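Local coordinates for proline dehydrogenase (Bradyrhizobium japonicum USDA 110, PDB 3HAZ), which carries FAD and NAD in one chain and is thought to oxidise proline to glutamate in two successive dehydrogenase steps, at residues A[71-76]-A[139-144]; A[109-114]-A[801-806]. One frame throughout, in Å; residues are numbered along the deposited sequence.

Overall arrangement
Past its first three helices, the chain enters helix 71-85, then passes through helix 106-115, and comes back at helix 140-149 to close contact 1, a loop of 62 residues that is helical where it is ordered into secondary structure. Contact 2 starts inside that loop, on helix 106-115, and closes only after 686 further residues, at the junction of strand 797-803 and helix 804-819, so the two contacts cross. Contact 1 is local to the family region named for DNA binding; contact 2 ties that region to the aldehyde dehydrogenase part. Their centres lie about 15 Å apart, and T141 of contact 1 meets E110 of contact 2 directly.

Contact 1: residues A[71-76]-A[139-144]; sequences TKEGLA and DGTIGR
E73 OE2 has two partners: a water donates to it at 2.8 Å, and R148, one turn beyond R144, forms a salt bridge with it. The same water also donates to T141 O, at 2.7 Å, and thus bridges the two helices through a buried carboxylate and a backbone carbonyl. Direct contact centres on T141, whose methyl CG2 points between the side chains of helix 71-85. It lies 3.8 Å from A76 CB and 3.9 Å from E73 CG, while K72 CD passes obliquely 3.6 Å from T141 OG1. With CG2 anti to the backbone N (chi1 of OG1 -54°), the threonine turns its methyl to this helix and leaves OG1 to hydrogen-bond E110. K72, its CG anti to its own N (chi1 -175°), reaches along T141 and then bends at its last two torsions, which carries NZ to the carbonyl oxygen of R923. The axes of the two short helical segments approach to 9.8 Å, with a signed crossing angle of -109°. Helix 140-149 packs against both helix 71-85 and helix 106-115, the latter through I142, while L75 faces helix 452-463.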
# COMPACT_ATOMS: atom_id res chain seq x y z
N THR A 71 7.77 20.59 -30.04
CA THR A 71 7.08 21.12 -31.21
C THR A 71 7.27 22.63 -31.31
O THR A 71 7.41 23.17 -32.41
CB THR A 71 5.58 20.78 -31.19
OG1 THR A 71 4.98 21.29 -29.99
CG2 THR A 71 5.37 19.28 -31.24
N LYS A 72 7.28 23.32 -30.17
CA LYS A 72 7.48 24.76 -30.17
C LYS A 72 8.87 25.14 -30.69
O LYS A 72 9.03 26.12 -31.42
CB LYS A 72 7.29 25.36 -28.77
CG LYS A 72 7.37 26.88 -28.76
CD LYS A 72 7.91 27.43 -27.45
CE LYS A 72 6.98 27.12 -26.30
NZ LYS A 72 5.73 27.90 -26.41
N GLU A 73 9.87 24.35 -30.30
CA GLU A 73 11.24 24.62 -30.71
C GLU A 73 11.43 24.32 -32.20
O GLU A 73 12.11 25.06 -32.91
CB GLU A 73 12.21 23.80 -29.86
CG GLU A 73 12.32 24.34 -28.45
CD GLU A 73 13.07 23.41 -27.52
OE1 GLU A 73 13.15 22.19 -27.80
OE2 GLU A 73 13.57 23.90 -26.49
N GLY A 74 10.83 23.24 -32.65
CA GLY A 74 10.85 22.91 -34.06
C GLY A 74 10.22 24.04 -34.86
O GLY A 74 10.75 24.45 -35.89
N LEU A 75 9.08 24.53 -34.39
CA LEU A 75 8.37 25.59 -35.08
C LEU A 75 9.21 26.86 -35.17
O LEU A 75 9.31 27.47 -36.23
CB LEU A 75 7.02 25.90 -34.40
CG LEU A 75 6.15 26.90 -35.18
CD1 LEU A 75 4.68 26.53 -35.15
CD2 LEU A 75 6.37 28.32 -34.66
N ALA A 76 9.83 27.24 -34.05
CA ALA A 76 10.62 28.46 -34.02
C ALA A 76 11.82 28.40 -34.97
O ALA A 76 12.16 29.39 -35.61
CB ALA A 76 11.09 28.77 -32.59
N ASP A 139 17.25 33.79 -22.98
CA ASP A 139 15.81 33.64 -22.80
C ASP A 139 15.13 33.51 -24.15
O ASP A 139 15.78 33.58 -25.19
CB ASP A 139 15.23 34.82 -22.02
CG ASP A 139 15.65 36.16 -22.58
OD1 ASP A 139 16.32 36.20 -23.63
OD2 ASP A 139 15.30 37.19 -21.96
N GLY A 140 13.81 33.31 -24.14
CA GLY A 140 13.08 33.07 -25.36
C GLY A 140 13.20 31.61 -25.76
O GLY A 140 13.92 30.84 -25.13
N THR A 141 12.48 31.23 -26.81
CA THR A 141 12.52 29.85 -27.27
C THR A 141 13.92 29.48 -27.75
O THR A 141 14.40 28.37 -27.52
CB THR A 141 11.53 29.63 -28.42
OG1 THR A 141 10.23 30.07 -28.01
CG2 THR A 141 11.48 28.14 -28.82
N ILE A 142 14.57 30.43 -28.42
CA ILE A 142 15.91 30.24 -28.95
C ILE A 142 16.95 30.27 -27.84
O ILE A 142 17.86 29.45 -27.82
CB ILE A 142 16.24 31.30 -30.01
CG1 ILE A 142 15.24 31.23 -31.16
CG2 ILE A 142 17.67 31.13 -30.53
CD1 ILE A 142 15.41 32.35 -32.19
N GLY A 143 16.82 31.21 -26.91
CA GLY A 143 17.75 31.30 -25.80
C GLY A 143 17.69 30.06 -24.94
O GLY A 143 18.72 29.54 -24.49
N ARG A 144 16.48 29.56 -24.69
CA ARG A 144 16.33 28.35 -23.89
C ARG A 144 16.96 27.17 -24.62
O ARG A 144 17.60 26.31 -24.00
CB ARG A 144 14.87 28.09 -23.55
CG ARG A 144 14.31 29.00 -22.46
CD ARG A 144 12.89 28.58 -22.05
NE ARG A 144 12.37 29.39 -20.96
CZ ARG A 144 11.29 29.09 -20.24
NH1 ARG A 144 10.89 29.89 -19.27
NH2 ARG A 144 10.61 27.98 -20.49
O HOH W 1 13.28 26.58 -25.91

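Contact 2: residues A[109-114]-A[801-806]; sequences HETKST and FVQEDV
T111 sets its methyl CG2 against the side-chain amide of Q803, 3.5 Å from OE1, the two side chains crossing at about a right angle. The methyl takes this place because CG2 stands anti to the backbone N, whereas OG1 (chi1 -59°) turns back to bond the carbonyl oxygen of I107. A water joins the same two residues: it donates to T111 OG1 at 3.2 Å and accepts from Q803 NE2 at 2.9 Å. The amide of Q803 is thereby held at both ends, since OE1 also accepts from the backbone N of A771.

Beside this pair runs the salt bridge. K112 leaves its helix pointing away from the other segment, but a bend at chi2 (-60°) brings its end round, and NZ donates to D805 OD2 at 2.7 Å on the syn side of the carboxylate. K112 CE follows 3.5 Å from that oxygen. NZ also bonds A122 O, so the ammonium links a carboxylate to a backbone carbonyl. A methionine in place of K112 would probably leave D805 OD2 without its cationic mate and A122 O without this donor.

Further along helix 106-115, T114 OG1 donates to E110 O at 2.7 Å, an oxygen that also takes T114 N.

D805 O accepts a hydrogen bond from N119 ND2, in the chain just beyond helix 106-115. Strand 797-803 lies between strands 765-769 and 891-897 in the mixed sheet of the aldehyde dehydrogenase part, and contact 2 is thus an interdomain seam, where a helix of the N-terminal half meets the strand-to-helix turn at the end of a central strand of the aldehyde dehydrogenase fold.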
# COMPACT_ATOMS: atom_id res chain seq x y z
N HIS A 109 15.43 37.86 -32.33
CA HIS A 109 15.47 37.00 -33.50
C HIS A 109 14.17 36.22 -33.68
O HIS A 109 13.66 36.10 -34.80
CB HIS A 109 16.67 36.04 -33.46
CG HIS A 109 17.99 36.73 -33.49
ND1 HIS A 109 19.15 36.15 -33.01
CD2 HIS A 109 18.35 37.97 -33.92
CE1 HIS A 109 20.16 36.99 -33.16
NE2 HIS A 109 19.70 38.10 -33.71
N GLU A 110 13.65 35.67 -32.59
CA GLU A 110 12.39 34.93 -32.64
C GLU A 110 11.24 35.84 -33.05
O GLU A 110 10.39 35.47 -33.86
CB GLU A 110 12.08 34.28 -31.28
CG GLU A 110 10.82 33.43 -31.29
CD GLU A 110 10.60 32.63 -30.01
OE1 GLU A 110 11.30 32.89 -29.00
OE2 GLU A 110 9.72 31.75 -30.01
N THR A 111 11.21 37.04 -32.48
CA THR A 111 10.15 38.00 -32.79
C THR A 111 10.21 38.49 -34.23
O THR A 111 9.20 38.47 -34.95
CB THR A 111 10.18 39.20 -31.81
OG1 THR A 111 10.03 38.70 -30.47
CG2 THR A 111 9.05 40.19 -32.10
N LYS A 112 11.39 38.91 -34.67
CA LYS A 112 11.56 39.41 -36.03
C LYS A 112 11.26 38.34 -37.09
O LYS A 112 10.55 38.61 -38.06
CB LYS A 112 12.97 39.99 -36.25
CG LYS A 112 13.18 41.37 -35.62
CD LYS A 112 12.20 42.39 -36.18
CE LYS A 112 12.47 43.78 -35.60
NZ LYS A 112 11.70 44.83 -36.32
N SER A 113 11.81 37.15 -36.91
CA SER A 113 11.60 36.08 -37.89
C SER A 113 10.13 35.71 -38.02
O SER A 113 9.66 35.39 -39.12
CB SER A 113 12.43 34.84 -37.56
OG SER A 113 12.11 34.34 -36.27
N THR A 114 9.39 35.75 -36.91
CA THR A 114 7.97 35.44 -36.95
C THR A 114 7.15 36.59 -37.58
O THR A 114 6.24 36.34 -38.38
CB THR A 114 7.40 35.08 -35.55
OG1 THR A 114 8.27 34.15 -34.89
CG2 THR A 114 6.02 34.47 -35.69
N PHE A 801 -3.25 45.54 -26.58
CA PHE A 801 -1.90 46.01 -26.88
C PHE A 801 -1.30 45.06 -27.92
O PHE A 801 -1.29 43.85 -27.72
CB PHE A 801 -1.03 46.01 -25.63
CG PHE A 801 -1.44 47.01 -24.58
CD1 PHE A 801 -0.93 48.30 -24.59
CD2 PHE A 801 -2.29 46.64 -23.55
CE1 PHE A 801 -1.28 49.21 -23.61
CE2 PHE A 801 -2.66 47.55 -22.57
CZ PHE A 801 -2.15 48.83 -22.60
N VAL A 802 -0.80 45.61 -29.02
CA VAL A 802 -0.24 44.79 -30.09
C VAL A 802 1.09 45.39 -30.56
O VAL A 802 1.20 46.60 -30.74
CB VAL A 802 -1.20 44.71 -31.29
CG1 VAL A 802 -1.61 46.11 -31.74
CG2 VAL A 802 -0.55 43.94 -32.43
N GLN A 803 2.10 44.54 -30.74
CA GLN A 803 3.42 45.03 -31.12
C GLN A 803 3.35 45.66 -32.50
O GLN A 803 2.63 45.17 -33.37
CB GLN A 803 4.48 43.91 -31.06
CG GLN A 803 5.12 43.73 -29.70
CD GLN A 803 6.11 42.57 -29.64
OE1 GLN A 803 6.28 41.84 -30.62
NE2 GLN A 803 6.76 42.39 -28.50
N GLU A 804 4.09 46.75 -32.69
CA GLU A 804 3.94 47.55 -33.90
C GLU A 804 4.22 46.79 -35.20
O GLU A 804 3.57 47.05 -36.21
CB GLU A 804 4.82 48.81 -33.82
CG GLU A 804 6.30 48.52 -33.72
CD GLU A 804 7.11 49.76 -33.42
OE1 GLU A 804 6.51 50.86 -33.38
OE2 GLU A 804 8.34 49.65 -33.22
N ASP A 805 5.16 45.86 -35.17
CA ASP A 805 5.50 45.09 -36.37
C ASP A 805 4.35 44.25 -36.92
O ASP A 805 4.35 43.90 -38.10
CB ASP A 805 6.72 44.18 -36.12
CG ASP A 805 8.03 44.93 -36.24
OD1 ASP A 805 8.02 46.08 -36.75
OD2 ASP A 805 9.06 44.36 -35.84
N VAL A 806 3.36 43.94 -36.09
CA VAL A 806 2.24 43.14 -36.58
C VAL A 806 0.89 43.85 -36.41
O VAL A 806 -0.16 43.27 -36.68
CB VAL A 806 2.20 41.74 -35.91
CG1 VAL A 806 3.42 40.91 -36.32
CG2 VAL A 806 2.11 41.87 -34.38
O HOH W 2 8.81 40.38 -28.03